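Local atomic coordinates of putative tryptophan halogenase (Xanthomonas campestris pv. campestris, PDB entry 6Y1W), a protein that is a flavin-dependent halogenase, probably using FAD in a monooxygenase-type reaction to halogenate its substrate. Residues Ser117-Lys126 against Pro456-Met466. Sequence-based numbering, arbitrary orientation.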
loop_
_atom_site.group_PDB
_atom_site.type_symbol
_atom_site.label_atom_id
_atom_site.label_comp_id
_atom_site.label_asym_id
_atom_site.label_seq_id
_atom_site.Cartn_x
_atom_site.Cartn_y
_atom_site.Cartn_z
ATOM N N SER A 117 13.226 11.600 4.813
ATOM C CA SER A 117 13.662 10.744 5.908
ATOM C C SER A 117 12.754 10.809 7.129
ATOM O O SER A 117 12.891 9.960 8.014
ATOM C CB SER A 117 15.084 11.116 6.329
ATOM O OG SER A 117 15.104 12.372 7.020
ATOM N N ALA A 118 11.842 11.794 7.221
ATOM C CA ALA A 118 11.113 11.980 8.478
ATOM C C ALA A 118 9.875 12.840 8.273
ATOM O O ALA A 118 9.965 13.912 7.657
ATOM C CB ALA A 118 12.006 12.669 9.521
ATOM N N GLY A 119 8.756 12.396 8.834
ATOM C CA GLY A 119 7.534 13.164 8.691
ATOM C C GLY A 119 7.601 14.472 9.464
ATOM O O GLY A 119 8.419 14.654 10.372
ATOM N N PHE A 120 6.688 15.390 9.093
ATOM C CA PHE A 120 6.680 16.740 9.678
ATOM C C PHE A 120 6.682 16.727 11.202
ATOM O O PHE A 120 7.253 17.621 11.844
ATOM C CB PHE A 120 5.431 17.509 9.207
ATOM C CG PHE A 120 5.266 18.853 9.912
ATOM C CD1 PHE A 120 6.172 19.850 9.636
ATOM C CD2 PHE A 120 4.201 19.088 10.788
ATOM C CE1 PHE A 120 6.048 21.120 10.255
ATOM C CE2 PHE A 120 4.077 20.344 11.433
ATOM C CZ PHE A 120 5.031 21.353 11.162
ATOM N N GLN A 121 5.995 15.761 11.807
ATOM C CA GLN A 121 5.841 15.771 13.253
ATOM C C GLN A 121 7.176 15.711 13.976
ATOM O O GLN A 121 7.246 16.155 15.126
ATOM C CB GLN A 121 4.913 14.650 13.729
ATOM C CG GLN A 121 5.515 13.239 13.764
ATOM C CD GLN A 121 5.506 12.530 12.414
ATOM O OE1 GLN A 121 5.378 13.154 11.354
ATOM N NE2 GLN A 121 5.761 11.207 12.447
ATOM N N HIS A 122 8.225 15.150 13.347
ATOM C CA HIS A 122 9.536 15.120 14.004
ATOM C C HIS A 122 10.122 16.512 14.122
ATOM O O HIS A 122 10.672 16.861 15.175
ATOM C CB HIS A 122 10.479 14.174 13.254
ATOM C CG HIS A 122 10.010 12.761 13.316
ATOM N ND1 HIS A 122 10.144 12.003 14.459
ATOM C CD2 HIS A 122 9.301 12.009 12.439
ATOM C CE1 HIS A 122 9.582 10.825 14.269
ATOM N NE2 HIS A 122 9.060 10.803 13.050
ATOM N N PHE A 123 9.958 17.341 13.084
ATOM C CA PHE A 123 10.384 18.735 13.170
ATOM C C PHE A 123 9.521 19.492 14.160
ATOM O O PHE A 123 10.033 20.303 14.945
ATOM C CB PHE A 123 10.348 19.377 11.785
ATOM C CG PHE A 123 11.238 18.663 10.818
ATOM C CD1 PHE A 123 12.591 18.950 10.766
ATOM C CD2 PHE A 123 10.736 17.622 10.038
ATOM C CE1 PHE A 123 13.441 18.248 9.921
ATOM C CE2 PHE A 123 11.564 16.918 9.184
ATOM C CZ PHE A 123 12.919 17.216 9.118
ATOM N N TRP A 124 8.216 19.212 14.174
ATOM C CA TRP A 124 7.354 19.893 15.142
ATOM C C TRP A 124 7.725 19.523 16.575
ATOM O O TRP A 124 7.758 20.396 17.449
ATOM C CB TRP A 124 5.889 19.580 14.855
ATOM C CG TRP A 124 4.969 20.323 15.754
ATOM C CD1 TRP A 124 4.440 21.567 15.530
ATOM C CD2 TRP A 124 4.456 19.895 17.022
ATOM N NE1 TRP A 124 3.629 21.933 16.582
ATOM C CE2 TRP A 124 3.642 20.941 17.522
ATOM C CE3 TRP A 124 4.624 18.750 17.801
ATOM C CZ2 TRP A 124 2.971 20.859 18.749
ATOM C CZ3 TRP A 124 3.969 18.678 19.017
ATOM C CH2 TRP A 124 3.161 19.728 19.488
ATOM N N LEU A 125 8.019 18.233 16.830
ATOM C CA LEU A 125 8.397 17.777 18.169
ATOM C C LEU A 125 9.690 18.448 18.644
ATOM O O LEU A 125 9.791 18.874 19.804
ATOM C CB LEU A 125 8.550 16.251 18.168
ATOM C CG LEU A 125 7.209 15.486 18.167
ATOM C CD1 LEU A 125 7.369 14.021 17.708
ATOM C CD2 LEU A 125 6.467 15.599 19.519
ATOM N N LYS A 126 10.688 18.537 17.766
ATOM C CA LYS A 126 11.912 19.247 18.116
ATOM C C LYS A 126 11.584 20.695 18.416
ATOM O O LYS A 126 12.057 21.265 19.412
ATOM C CB LYS A 126 12.915 19.145 16.969
ATOM C CG LYS A 126 14.119 20.063 17.064
ATOM C CD LYS A 126 15.202 19.493 17.889
ATOM C CE LYS A 126 16.438 20.374 17.775
ATOM N NZ LYS A 126 17.394 19.749 18.719
ATOM N N PRO A 456 5.441 11.676 22.464
ATOM C CA PRO A 456 6.668 10.991 22.030
ATOM C C PRO A 456 7.840 11.303 22.948
ATOM O O PRO A 456 8.065 12.457 23.331
ATOM C CB PRO A 456 6.901 11.538 20.628
ATOM C CG PRO A 456 5.459 11.830 20.146
ATOM C CD PRO A 456 4.782 12.386 21.352
ATOM N N ARG A 457 8.567 10.254 23.316
ATOM C CA ARG A 457 9.755 10.415 24.155
ATOM C C ARG A 457 10.969 10.880 23.367
ATOM O O ARG A 457 11.874 11.484 23.947
ATOM C CB ARG A 457 10.094 9.105 24.864
ATOM C CG ARG A 457 9.017 8.591 25.799
ATOM C CD ARG A 457 9.538 7.419 26.600
ATOM N NE ARG A 457 8.669 6.256 26.500
ATOM C CZ ARG A 457 7.779 5.920 27.428
ATOM N NH1 ARG A 457 7.652 6.660 28.524
ATOM N NH2 ARG A 457 7.022 4.843 27.259
ATOM N N HIS A 458 10.986 10.624 22.062
ATOM C CA HIS A 458 12.072 10.981 21.172
ATOM C C HIS A 458 11.475 11.373 19.840
ATOM O O HIS A 458 10.291 11.159 19.593
ATOM C CB HIS A 458 13.040 9.801 20.986
ATOM C CG HIS A 458 13.695 9.384 22.260
ATOM N ND1 HIS A 458 14.805 10.031 22.768
ATOM C CD2 HIS A 458 13.361 8.432 23.166
ATOM C CE1 HIS A 458 15.141 9.472 23.921
ATOM N NE2 HIS A 458 14.287 8.498 24.180
ATOM N N HIS A 459 12.276 12.044 19.034
ATOM C CA HIS A 459 11.931 12.332 17.648
ATOM C C HIS A 459 13.101 11.955 16.752
ATOM O O HIS A 459 14.203 11.641 17.222
ATOM C CB HIS A 459 11.582 13.808 17.463
ATOM C CG HIS A 459 12.708 14.729 17.809
ATOM N ND1 HIS A 459 12.758 15.434 18.994
ATOM C CD2 HIS A 459 13.822 15.068 17.120
ATOM C CE1 HIS A 459 13.863 16.153 19.025
ATOM N NE2 HIS A 459 14.532 15.943 17.910
ATOM N N HIS A 460 12.856 12.016 15.441
ATOM C CA HIS A 460 13.883 11.637 14.479
ATOM C C HIS A 460 15.080 12.573 14.620
ATOM O O HIS A 460 14.915 13.800 14.622
ATOM C CB HIS A 460 13.313 11.698 13.059
ATOM C CG HIS A 460 14.145 10.995 12.034
ATOM N ND1 HIS A 460 15.436 11.363 11.754
ATOM C CD2 HIS A 460 13.855 9.961 11.199
ATOM C CE1 HIS A 460 15.921 10.595 10.791
ATOM N NE2 HIS A 460 14.980 9.736 10.438
ATOM N N PRO A 461 16.298 12.043 14.752
ATOM C CA PRO A 461 17.471 12.924 14.907
ATOM C C PRO A 461 17.764 13.840 13.715
ATOM O O PRO A 461 18.554 14.779 13.866
ATOM C CB PRO A 461 18.630 11.941 15.166
ATOM C CG PRO A 461 18.152 10.631 14.675
ATOM C CD PRO A 461 16.648 10.606 14.811
ATOM N N VAL A 462 17.158 13.637 12.544
ATOM C CA VAL A 462 17.434 14.575 11.469
ATOM C C VAL A 462 16.972 15.985 11.870
ATOM O O VAL A 462 17.541 16.979 11.418
ATOM C CB VAL A 462 16.780 14.122 10.151
ATOM C CG1 VAL A 462 15.279 14.379 10.184
ATOM C CG2 VAL A 462 17.412 14.837 8.972
ATOM N N ALA A 463 15.975 16.077 12.746
ATOM C CA ALA A 463 15.530 17.407 13.153
ATOM C C ALA A 463 16.563 18.065 14.062
ATOM O O ALA A 463 16.570 19.295 14.208
ATOM C CB ALA A 463 14.171 17.303 13.831
ATOM N N ASP A 464 17.474 17.292 14.647
ATOM C CA ASP A 464 18.460 17.933 15.521
ATOM C C ASP A 464 19.516 18.687 14.725
ATOM O O ASP A 464 20.338 19.400 15.320
ATOM C CB ASP A 464 19.136 16.904 16.436
ATOM C CG ASP A 464 18.188 16.294 17.439
ATOM O OD1 ASP A 464 17.372 17.027 18.060
ATOM O OD2 ASP A 464 18.254 15.072 17.634
ATOM N N LEU A 465 19.501 18.564 13.395
ATOM C CA LEU A 465 20.403 19.314 12.549
ATOM C C LEU A 465 20.012 20.787 12.486
ATOM O O LEU A 465 20.834 21.621 12.091
ATOM C CB LEU A 465 20.412 18.741 11.131
ATOM C CG LEU A 465 21.126 17.387 10.929
ATOM C CD1 LEU A 465 20.854 16.880 9.521
ATOM C CD2 LEU A 465 22.607 17.522 11.154
ATOM N N MET A 466 18.758 21.122 12.792
ATOM C CA MET A 466 18.305 22.501 12.655
ATOM C C MET A 466 18.455 23.283 13.950
ATOM O O MET A 466 17.945 22.878 14.997
ATOM C CB MET A 466 16.855 22.531 12.191
ATOM C CG MET A 466 16.727 21.928 10.810
ATOM S SD MET A 466 14.993 21.729 10.466
ATOM C CE MET A 466 14.679 23.262 9.705
HETATM O O HOH W 1 19.933 20.375 17.899
#
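Lys126 lays its CB over one face of the His459 imidazole, 3.9 Å from the ring centroid, before its chain bends at chi2 (85°) and carries NZ on to Asp464. There Lys126 NZ and Asp464 OD1 form a salt bridge of 2.8 Å, the nitrogen arriving on the anti side of the carboxylate. Asp464 OD1 also accepts a hydrogen bond of 3.0 Å from His459 NE2, which comes from above the carboxylate plane while OD1 stays in the plane of the imidazole; together with Lys126 CB over the face, this limits how far the ring can turn. One water joins Lys126 NZ to the carbonyl O of Asp464.

Further along, His460 drops its CB onto a face of His122, 3.7 Å from the centroid, and turns its own ring edge toward that face, planes at 74°. Ala118 CB sits over one face of the His460 ring, a CH-pi contact; His460 ND1 accepts from Val462 N and NE2 is hydrogen-bonded to Leu362 O of the second subunit. Phe123 meets Val462, Ala463 and Met466 obliquely, Met466 SD lying 3.7 Å from Phe123 CD1, a Met-aromatic contact.

The loop between helices 442-451 and 468-486 thus packs on helix 120-129 and the turn leading into it, with Gln367 of the second subunit hydrogen-bonding to Asp464 OD2: a helix-loop contact whose loop forms part of the dimer interface.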